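Polyketide biosynthesis 3-hydroxy-3-methylglutaryl-ACP synthase PksG (Bacillus subtilis, PDB 4YXT) catalyses the aldol condensation of an acetyl group carried by an acyl carrier protein with a beta-ketothioester polyketide intermediate during synthesis of the antibiotic bacillaene. Local coordinates at residues G14-D19 / Y360-E365; L18-L23 / K40-A45; P188-Y193 / L229-R234. The protein carries 1 engineered substitution. All blocks are in the same frame, centred on the assembly; numbering follows the deposited sequence.

Interaction 1 (G14-D19 / Y360-E365); sequences GTAYLD and YQLSME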
loop_
_atom_site.group_PDB
_atom_site.type_symbol
_atom_site.label_atom_id
_atom_site.label_comp_id
_atom_site.label_asym_id
_atom_site.label_seq_id
_atom_site.Cartn_x
_atom_site.Cartn_y
_atom_site.Cartn_z
ATOM N N GLY A 14 15.650 -16.716 -4.923
ATOM C CA GLY A 14 15.040 -17.986 -5.266
ATOM C C GLY A 14 15.887 -19.132 -4.753
ATOM O O GLY A 14 17.048 -18.959 -4.383
ATOM N N THR A 15 15.285 -20.304 -4.747
ATOM C CA THR A 15 15.968 -21.525 -4.393
ATOM C C THR A 15 16.296 -22.280 -5.699
ATOM O O THR A 15 17.003 -23.279 -5.682
ATOM C CB THR A 15 15.055 -22.377 -3.505
ATOM O OG1 THR A 15 13.840 -22.578 -4.191
ATOM C CG2 THR A 15 14.677 -21.679 -2.266
ATOM N N ALA A 16 15.781 -21.805 -6.833
ATOM C CA ALA A 16 15.982 -22.472 -8.118
ATOM C C ALA A 16 16.150 -21.431 -9.187
ATOM O O ALA A 16 15.521 -20.370 -9.119
ATOM C CB ALA A 16 14.815 -23.383 -8.447
ATOM N N TYR A 17 16.995 -21.708 -10.173
ATOM C CA TYR A 17 17.124 -20.794 -11.311
ATOM C C TYR A 17 17.085 -21.520 -12.613
ATOM O O TYR A 17 17.052 -22.760 -12.631
ATOM C CB TYR A 17 18.369 -19.946 -11.225
ATOM C CG TYR A 17 19.657 -20.661 -11.493
ATOM C CD1 TYR A 17 20.316 -20.475 -12.699
ATOM C CD2 TYR A 17 20.224 -21.521 -10.536
ATOM C CE1 TYR A 17 21.513 -21.114 -12.968
ATOM C CE2 TYR A 17 21.424 -22.180 -10.794
ATOM C CZ TYR A 17 22.058 -21.966 -12.029
ATOM O OH TYR A 17 23.226 -22.581 -12.334
ATOM N N LEU A 18 16.998 -20.737 -13.696
ATOM C CA LEU A 18 17.105 -21.256 -15.063
ATOM C C LEU A 18 18.220 -20.559 -15.791
ATOM O O LEU A 18 18.424 -19.352 -15.646
ATOM C CB LEU A 18 15.799 -21.090 -15.832
ATOM C CG LEU A 18 15.757 -21.842 -17.164
ATOM C CD1 LEU A 18 15.454 -23.325 -16.935
ATOM C CD2 LEU A 18 14.757 -21.191 -18.104
ATOM N N ASP A 19 18.985 -21.307 -16.570
ATOM C CA ASP A 19 19.948 -20.657 -17.438
ATOM C C ASP A 19 19.202 -20.130 -18.658
ATOM O O ASP A 19 18.604 -20.862 -19.417
ATOM C CB ASP A 19 21.085 -21.583 -17.840
ATOM C CG ASP A 19 22.148 -20.864 -18.657
ATOM O OD1 ASP A 19 22.497 -19.695 -18.358
ATOM O OD2 ASP A 19 22.657 -21.483 -19.591
ATOM N N TYR A 360 19.508 -24.090 -7.064
ATOM C CA TYR A 360 19.384 -25.279 -7.885
ATOM C C TYR A 360 19.018 -24.941 -9.302
ATOM O O TYR A 360 18.022 -24.247 -9.552
ATOM C CB TYR A 360 18.281 -26.146 -7.313
ATOM C CG TYR A 360 18.071 -27.480 -7.982
ATOM C CD1 TYR A 360 18.729 -28.613 -7.524
ATOM C CD2 TYR A 360 17.166 -27.623 -9.009
ATOM C CE1 TYR A 360 18.510 -29.847 -8.102
ATOM C CE2 TYR A 360 16.936 -28.842 -9.589
ATOM C CZ TYR A 360 17.615 -29.956 -9.141
ATOM O OH TYR A 360 17.377 -31.187 -9.732
ATOM N N GLN A 361 19.786 -25.488 -10.241
ATOM C CA GLN A 361 19.539 -25.264 -11.660
ATOM C C GLN A 361 18.461 -26.182 -12.259
ATOM O O GLN A 361 18.592 -27.390 -12.231
ATOM C CB GLN A 361 20.823 -25.462 -12.447
ATOM C CG GLN A 361 20.576 -25.358 -13.942
ATOM C CD GLN A 361 21.803 -24.967 -14.722
ATOM O OE1 GLN A 361 22.889 -24.838 -14.172
ATOM N NE2 GLN A 361 21.635 -24.772 -16.007
ATOM N N LEU A 362 17.423 -25.597 -12.844
ATOM C CA LEU A 362 16.390 -26.366 -13.486
ATOM C C LEU A 362 16.803 -26.832 -14.888
ATOM O O LEU A 362 17.488 -26.126 -15.614
ATOM C CB LEU A 362 15.108 -25.541 -13.602
ATOM C CG LEU A 362 14.437 -25.068 -12.326
ATOM C CD1 LEU A 362 13.299 -24.146 -12.720
ATOM C CD2 LEU A 362 13.909 -26.215 -11.459
ATOM N N SER A 363 16.337 -28.008 -15.283
ATOM C CA SER A 363 16.428 -28.436 -16.671
ATOM C C SER A 363 15.200 -27.913 -17.411
ATOM O O SER A 363 14.183 -27.580 -16.797
ATOM C CB SER A 363 16.368 -29.947 -16.732
ATOM O OG SER A 363 15.070 -30.384 -16.299
ATOM N N MET A 364 15.274 -27.913 -18.738
ATOM C CA MET A 364 14.143 -27.504 -19.556
ATOM C C MET A 364 12.932 -28.410 -19.380
ATOM O O MET A 364 11.805 -27.962 -19.561
ATOM C CB MET A 364 14.540 -27.443 -21.039
ATOM C CG MET A 364 15.484 -26.298 -21.366
ATOM S SD MET A 364 14.787 -24.671 -20.972
ATOM C CE MET A 364 16.341 -23.795 -20.904
ATOM N N GLU A 365 13.142 -29.676 -19.025
ATOM C CA GLU A 365 12.001 -30.531 -18.764
ATOM C C GLU A 365 11.409 -30.100 -17.416
ATOM O O GLU A 365 10.196 -29.960 -17.307
ATOM C CB GLU A 365 12.337 -32.037 -18.823
ATOM C CG GLU A 365 11.629 -32.808 -19.954
ATOM C CD GLU A 365 12.378 -32.832 -21.303
ATOM O OE1 GLU A 365 13.545 -32.373 -21.357
ATOM O OE2 GLU A 365 11.807 -33.322 -22.323
HETATM O O HOH W 1 18.947 -24.272 -16.624
#

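Interaction 2 (L18-L23 / K40-A45); sequences LDVMEL and KEKAVA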
loop_
_atom_site.group_PDB
_atom_site.type_symbol
_atom_site.label_atom_id
_atom_site.label_comp_id
_atom_site.label_asym_id
_atom_site.label_seq_id
_atom_site.Cartn_x
_atom_site.Cartn_y
_atom_site.Cartn_z
ATOM N N LEU A 18 16.998 -20.737 -13.696
ATOM C CA LEU A 18 17.105 -21.256 -15.063
ATOM C C LEU A 18 18.220 -20.559 -15.791
ATOM O O LEU A 18 18.424 -19.352 -15.646
ATOM C CB LEU A 18 15.799 -21.090 -15.832
ATOM C CG LEU A 18 15.757 -21.842 -17.164
ATOM C CD1 LEU A 18 15.454 -23.325 -16.935
ATOM C CD2 LEU A 18 14.757 -21.191 -18.104
ATOM N N ASP A 19 18.985 -21.307 -16.570
ATOM C CA ASP A 19 19.948 -20.657 -17.438
ATOM C C ASP A 19 19.202 -20.130 -18.658
ATOM O O ASP A 19 18.604 -20.862 -19.417
ATOM C CB ASP A 19 21.085 -21.583 -17.840
ATOM C CG ASP A 19 22.148 -20.864 -18.657
ATOM O OD1 ASP A 19 22.497 -19.695 -18.358
ATOM O OD2 ASP A 19 22.657 -21.483 -19.591
ATOM N N VAL A 20 19.232 -18.827 -18.816
ATOM C CA VAL A 20 18.397 -18.154 -19.787
ATOM C C VAL A 20 19.018 -18.142 -21.197
ATOM O O VAL A 20 18.310 -17.907 -22.172
ATOM C CB VAL A 20 18.012 -16.763 -19.210
ATOM C CG1 VAL A 20 17.911 -15.687 -20.237
ATOM C CG2 VAL A 20 16.701 -16.914 -18.462
ATOM N N MET A 21 20.314 -18.426 -21.303
ATOM C CA MET A 21 20.941 -18.671 -22.616
ATOM C C MET A 21 20.498 -20.024 -23.180
ATOM O O MET A 21 20.094 -20.100 -24.336
ATOM C CB MET A 21 22.460 -18.569 -22.549
ATOM C CG MET A 21 22.977 -17.181 -22.156
ATOM S SD MET A 21 23.602 -17.020 -20.454
ATOM C CE MET A 21 24.393 -15.419 -20.560
ATOM N N GLU A 22 20.511 -21.071 -22.360
ATOM C CA GLU A 22 19.897 -22.347 -22.756
ATOM C C GLU A 22 18.452 -22.139 -23.176
ATOM O O GLU A 22 17.970 -22.759 -24.139
ATOM C CB GLU A 22 19.932 -23.384 -21.627
ATOM C CG GLU A 22 21.320 -23.903 -21.245
ATOM C CD GLU A 22 21.336 -24.787 -19.969
ATOM O OE1 GLU A 22 20.340 -24.822 -19.188
ATOM O OE2 GLU A 22 22.373 -25.460 -19.727
ATOM N N LEU A 23 17.729 -21.301 -22.440
ATOM C CA LEU A 23 16.311 -21.096 -22.753
ATOM C C LEU A 23 16.177 -20.467 -24.138
ATOM O O LEU A 23 15.312 -20.827 -24.895
ATOM C CB LEU A 23 15.621 -20.230 -21.699
ATOM C CG LEU A 23 14.151 -19.936 -21.959
ATOM C CD1 LEU A 23 13.308 -21.204 -21.790
ATOM C CD2 LEU A 23 13.662 -18.816 -21.051
ATOM N N LYS A 40 21.301 -13.491 -17.855
ATOM C CA LYS A 40 21.962 -14.815 -17.827
ATOM C C LYS A 40 21.180 -15.826 -17.066
ATOM O O LYS A 40 21.137 -16.960 -17.462
ATOM C CB LYS A 40 23.382 -14.752 -17.232
ATOM C CG LYS A 40 24.233 -13.581 -17.707
ATOM C CD LYS A 40 25.343 -13.269 -16.729
ATOM C CE LYS A 40 26.539 -14.202 -16.910
ATOM N NZ LYS A 40 27.703 -13.748 -16.062
ATOM N N GLU A 41 20.587 -15.443 -15.948
ATOM C CA GLU A 41 19.811 -16.374 -15.199
ATOM C C GLU A 41 18.556 -15.674 -14.750
ATOM O O GLU A 41 18.516 -14.480 -14.631
ATOM C CB GLU A 41 20.599 -16.876 -13.977
ATOM C CG GLU A 41 21.975 -17.459 -14.298
ATOM C CD GLU A 41 22.902 -17.508 -13.090
ATOM O OE1 GLU A 41 22.888 -16.569 -12.262
ATOM O OE2 GLU A 41 23.672 -18.479 -12.963
ATOM N N LYS A 42 17.508 -16.443 -14.559
ATOM C CA LYS A 42 16.337 -15.948 -13.850
ATOM C C LYS A 42 16.038 -16.925 -12.723
ATOM O O LYS A 42 16.120 -18.144 -12.935
ATOM C CB LYS A 42 15.155 -15.793 -14.791
ATOM C CG LYS A 42 14.657 -17.073 -15.476
ATOM C CD LYS A 42 13.456 -16.694 -16.333
ATOM C CE LYS A 42 12.589 -17.896 -16.672
ATOM N NZ LYS A 42 11.255 -17.418 -17.143
ATOM N N ALA A 43 15.736 -16.398 -11.536
ATOM C CA ALA A 43 15.131 -17.193 -10.486
ATOM C C ALA A 43 13.772 -17.686 -10.921
ATOM O O ALA A 43 13.066 -16.994 -11.641
ATOM C CB ALA A 43 14.980 -16.348 -9.236
ATOM N N VAL A 44 13.381 -18.882 -10.481
ATOM C CA VAL A 44 12.046 -19.432 -10.774
ATOM C C VAL A 44 11.395 -19.904 -9.451
ATOM O O VAL A 44 11.892 -20.825 -8.774
ATOM C CB VAL A 44 12.098 -20.571 -11.815
ATOM C CG1 VAL A 44 10.687 -21.030 -12.216
ATOM C CG2 VAL A 44 12.896 -20.161 -13.051
ATOM N N ALA A 45 10.324 -19.215 -9.042
ATOM C CA ALA A 45 9.569 -19.604 -7.861
ATOM C C ALA A 45 8.928 -20.994 -8.067
ATOM O O ALA A 45 8.299 -21.262 -9.096
ATOM C CB ALA A 45 8.479 -18.582 -7.552
#

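Interaction 3 (P188-Y193 / L229-R234); sequences PGANGY and LEYQKR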
loop_
_atom_site.group_PDB
_atom_site.type_symbol
_atom_site.label_atom_id
_atom_site.label_comp_id
_atom_site.label_asym_id
_atom_site.label_seq_id
_atom_site.Cartn_x
_atom_site.Cartn_y
_atom_site.Cartn_z
ATOM N N PRO A 188 18.213 13.934 2.716
ATOM C CA PRO A 188 16.803 14.213 3.008
ATOM C C PRO A 188 16.236 15.345 2.179
ATOM O O PRO A 188 16.809 16.457 2.170
ATOM C CB PRO A 188 16.787 14.597 4.505
ATOM C CG PRO A 188 18.222 14.858 4.886
ATOM C CD PRO A 188 19.122 14.269 3.835
ATOM N N GLY A 189 15.108 15.056 1.522
ATOM C CA GLY A 189 14.390 16.009 0.658
ATOM C C GLY A 189 14.952 16.096 -0.748
ATOM O O GLY A 189 14.417 16.803 -1.593
ATOM N N ALA A 190 16.042 15.384 -0.985
ATOM C CA ALA A 190 16.714 15.288 -2.279
ATOM C C ALA A 190 16.015 14.196 -3.106
ATOM O O ALA A 190 16.486 13.032 -3.188
ATOM C CB ALA A 190 18.175 14.941 -2.077
ATOM N N ASN A 191 14.864 14.573 -3.654
ATOM C CA ASN A 191 13.863 13.634 -4.231
ATOM C C ASN A 191 13.151 14.331 -5.386
ATOM O O ASN A 191 12.579 15.400 -5.189
ATOM C CB ASN A 191 12.771 13.250 -3.183
ATOM C CG ASN A 191 13.356 12.595 -1.952
ATOM O OD1 ASN A 191 13.416 11.373 -1.839
ATOM N ND2 ASN A 191 13.852 13.410 -1.043
ATOM N N GLY A 192 13.165 13.720 -6.566
ATOM C CA GLY A 192 12.358 14.171 -7.656
ATOM C C GLY A 192 11.424 13.045 -8.014
ATOM O O GLY A 192 11.851 12.059 -8.622
ATOM N N TYR A 193 10.153 13.174 -7.623
ATOM C CA TYR A 193 9.139 12.149 -7.929
ATOM C C TYR A 193 8.217 12.681 -9.010
ATOM O O TYR A 193 8.000 13.886 -9.129
ATOM C CB TYR A 193 8.351 11.743 -6.656
ATOM C CG TYR A 193 8.168 12.822 -5.564
ATOM C CD1 TYR A 193 8.865 12.746 -4.358
ATOM C CD2 TYR A 193 7.286 13.915 -5.724
ATOM C CE1 TYR A 193 8.718 13.712 -3.353
ATOM C CE2 TYR A 193 7.129 14.875 -4.705
ATOM C CZ TYR A 193 7.833 14.752 -3.498
ATOM O OH TYR A 193 7.717 15.719 -2.451
ATOM N N LEU A 229 15.350 16.125 -13.465
ATOM C CA LEU A 229 14.933 17.528 -13.546
ATOM C C LEU A 229 14.283 17.973 -12.223
ATOM O O LEU A 229 14.651 19.046 -11.618
ATOM C CB LEU A 229 13.900 17.693 -14.672
ATOM C CG LEU A 229 13.946 18.841 -15.674
ATOM C CD1 LEU A 229 14.486 18.268 -16.985
ATOM C CD2 LEU A 229 12.583 19.522 -15.900
ATOM N N GLU A 230 13.349 17.158 -11.714
ATOM C CA GLU A 230 12.702 17.548 -10.436
ATOM C C GLU A 230 13.723 17.601 -9.262
ATOM O O GLU A 230 13.777 18.572 -8.478
ATOM C CB GLU A 230 11.512 16.656 -10.120
ATOM C CG GLU A 230 10.430 16.637 -11.205
ATOM C CD GLU A 230 9.430 17.820 -11.114
ATOM O OE1 GLU A 230 9.682 18.804 -10.342
ATOM O OE2 GLU A 230 8.384 17.757 -11.827
ATOM N N TYR A 231 14.560 16.574 -9.168
ATOM C CA TYR A 231 15.629 16.529 -8.158
ATOM C C TYR A 231 16.526 17.751 -8.204
ATOM O O TYR A 231 16.842 18.331 -7.182
ATOM C CB TYR A 231 16.456 15.293 -8.410
ATOM C CG TYR A 231 17.603 15.045 -7.468
ATOM C CD1 TYR A 231 18.840 15.606 -7.724
ATOM C CD2 TYR A 231 17.486 14.167 -6.383
ATOM C CE1 TYR A 231 19.925 15.363 -6.916
ATOM C CE2 TYR A 231 18.570 13.918 -5.566
ATOM C CZ TYR A 231 19.788 14.525 -5.842
ATOM O OH TYR A 231 20.918 14.301 -5.114
ATOM N N GLN A 232 16.962 18.098 -9.407
ATOM C CA GLN A 232 17.765 19.302 -9.667
ATOM C C GLN A 232 17.061 20.575 -9.232
ATOM O O GLN A 232 17.670 21.472 -8.661
ATOM C CB GLN A 232 18.042 19.436 -11.178
ATOM C CG GLN A 232 19.132 18.539 -11.703
ATOM C CD GLN A 232 19.580 18.952 -13.092
ATOM O OE1 GLN A 232 18.774 19.080 -14.002
ATOM N NE2 GLN A 232 20.861 19.186 -13.246
ATOM N N LYS A 233 15.776 20.670 -9.510
ATOM C CA LYS A 233 15.056 21.858 -9.074
ATOM C C LYS A 233 15.104 21.979 -7.551
ATOM O O LYS A 233 15.120 23.063 -7.061
ATOM C CB LYS A 233 13.636 21.903 -9.613
ATOM C CG LYS A 233 13.607 21.858 -11.134
ATOM C CD LYS A 233 12.235 22.183 -11.708
ATOM C CE LYS A 233 12.309 22.246 -13.223
ATOM N NZ LYS A 233 11.375 23.271 -13.773
ATOM N N ARG A 234 15.198 20.854 -6.835
ATOM C CA ARG A 234 15.289 20.845 -5.383
ATOM C C ARG A 234 16.729 20.853 -4.829
ATOM O O ARG A 234 16.939 21.204 -3.683
ATOM C CB ARG A 234 14.537 19.628 -4.856
ATOM C CG ARG A 234 13.019 19.793 -4.946
ATOM C CD ARG A 234 12.297 18.453 -4.869
ATOM N NE ARG A 234 10.870 18.576 -5.081
ATOM C CZ ARG A 234 9.912 18.493 -4.147
ATOM N NH1 ARG A 234 10.144 18.242 -2.869
ATOM N NH2 ARG A 234 8.669 18.632 -4.549
HETATM O O HOH W 2 12.357 18.177 -1.098
#

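Interaction 1 (G14-D19 / Y360-E365)
The phenol ring of Tyr17 lies across the backbone and side chain of Gln361, its partner in a parallel strand pair. Gln361 CA sits over one ring face, 4.2 Å from the centroid of the Tyr17 ring and 28° off its normal, a CH-pi contact. With CG between the backbone N and the carbonyl carbon (chi1 73°), the Tyr17 ring folds toward the 360-361 strand. The extended Gln361 chain runs under its outer end, ring and amide planes 45° apart, bringing Gln361 OE1 to 2.9 Å from Tyr17 OH. The amide's other end, NE2, donates to a water that also accepts from Asp19 N and donates to Leu362 O, so one water bridges both segments where the strands part.

Direct backbone bonds fix the register: Tyr360 N to Thr15 O, Tyr17 N to Tyr360 O at 2.8 Å, and Leu362 N to Tyr17 O. Beyond them Leu18 crosses Leu362 and Met364 at about a right angle, Leu18 CD1 lying 4.0 Å from Leu362 CB. Strand 16-19 is the middle of a three-stranded sheet, flanked by 41-43 and 360-361; Met364 reaches helix 20-27, while Tyr360 rests on helix 392-397.

Interaction 2 (L18-L23 / K40-A45)
A short antiparallel strand pair running into a helix start joins Leu18 and Asp19 to Glu41 and Lys42, and Val20 to Lys40. Leu18 and Lys42 form the hydrogen-bonded pair: Leu18 N donates to Lys42 O at 2.8 Å, and Lys42 N returns a longer bond of 3.2 Å to Leu18 O. Asp19 and Glu41 form the next, non-hydrogen-bonded pair, and Glu41 CA makes a CA-H...O contact of 3.3 Å with Leu18 O. The last bond, Val20 N to Lys40 O at 3.0 Å, comes from the first helical residue.

Asp19 ends the strand and, right before helix 20-27, occupies its N-cap position; Leu23 N bonds back to Asp19 O as the first turn closes. The link from 16-19 to 41-43 is not a tight hairpin, since helices 20-27 and 31-37 intervene.

On the face shared by Leu18 and Lys42, the two side chains run alongside each other in the same direction. Val20 crosses the lysine at about a right angle, its CG2 3.6 Å from Lys42 CG. The extended lysine chain carries NZ to Glu165 O and Tyr367 OH, two hydrogen bonds for the end of a buried lysine. Glu41 OE1 instead makes salt bridges with Arg293 and Arg359. Farther out, Met21, bent at chi2 (105°), lays CE along Lys40, in a tight 3.4 Å contact with Lys40 CG.

Interaction 3 (P188-Y193 / L229-R234)
Tyr231 turns a ring edge to strand 190-193: Ala190 O and Gly192 N lie at that edge, near the ring plane, and Tyr231 CE2 comes within 3.3 Å of Ala190 O. Ala190 CB packs on the same atom, 3.7 Å from Tyr231 CE2. The second flat group, the Arg234 guanidinium, has Tyr193 CZ over one face, while a water lies in its plane at the edge. The tyrosine ring and the guanidinium are not stacked, since their planes stand 59° apart and the side chains cross at about a right angle.

That water accepts from Arg234 NH1 at 2.8 Å and donates to Gly189 O, linking the end of the helix to the corner before the strand; across the two segments no direct hydrogen bond forms. Here the C-terminal end of helix 213-234 lies against strand 184-195 of the large mixed sheet of this thiolase-like fold. The axes of strand 190-193 and helix segment 229-234 approach to 6.0 Å and run 143° apart, closer to antiparallel than to parallel. Gly192 makes so close an approach possible: its CA is 3.6 Å from both Glu230 CB and Tyr231 N, and a beta carbon there would clash with each.

Tyr231 reaches inward with CG anti to the backbone N (chi1 -179°), its OH hydrogen-bonding Ser336 and its ring edge-to-face with Phe334 on strand 331-339. Arg234 extends the other way, to the dimer interface, where it forms a salt bridge with Glu75 of the second subunit and a hydrogen bond with Ser133 of that subunit. Tyr193 OH hydrogen-bonds the same Glu75.

Interactions 1 and 2 are the two pairings made by the central strand of one small sheet, so Leu18 and Asp19 belong to both. Their centres are 7 Å apart, and they also meet directly, Ala16 O lying 2.9 Å from Val44 N in a probable hydrogen bond. Interaction 1 joins the N-terminal and C-terminal family regions, whereas interaction 2 stays within the N-terminal one. Interaction 3 packs a helix end on the large sheet, on the opposite side of the chain's centre, its centre 41 Å from that of interaction 1 and 37 Å from that of interaction 2. It alone touches the second subunit. All three lie away from the predicted active-site positions, including Cys114 and His250.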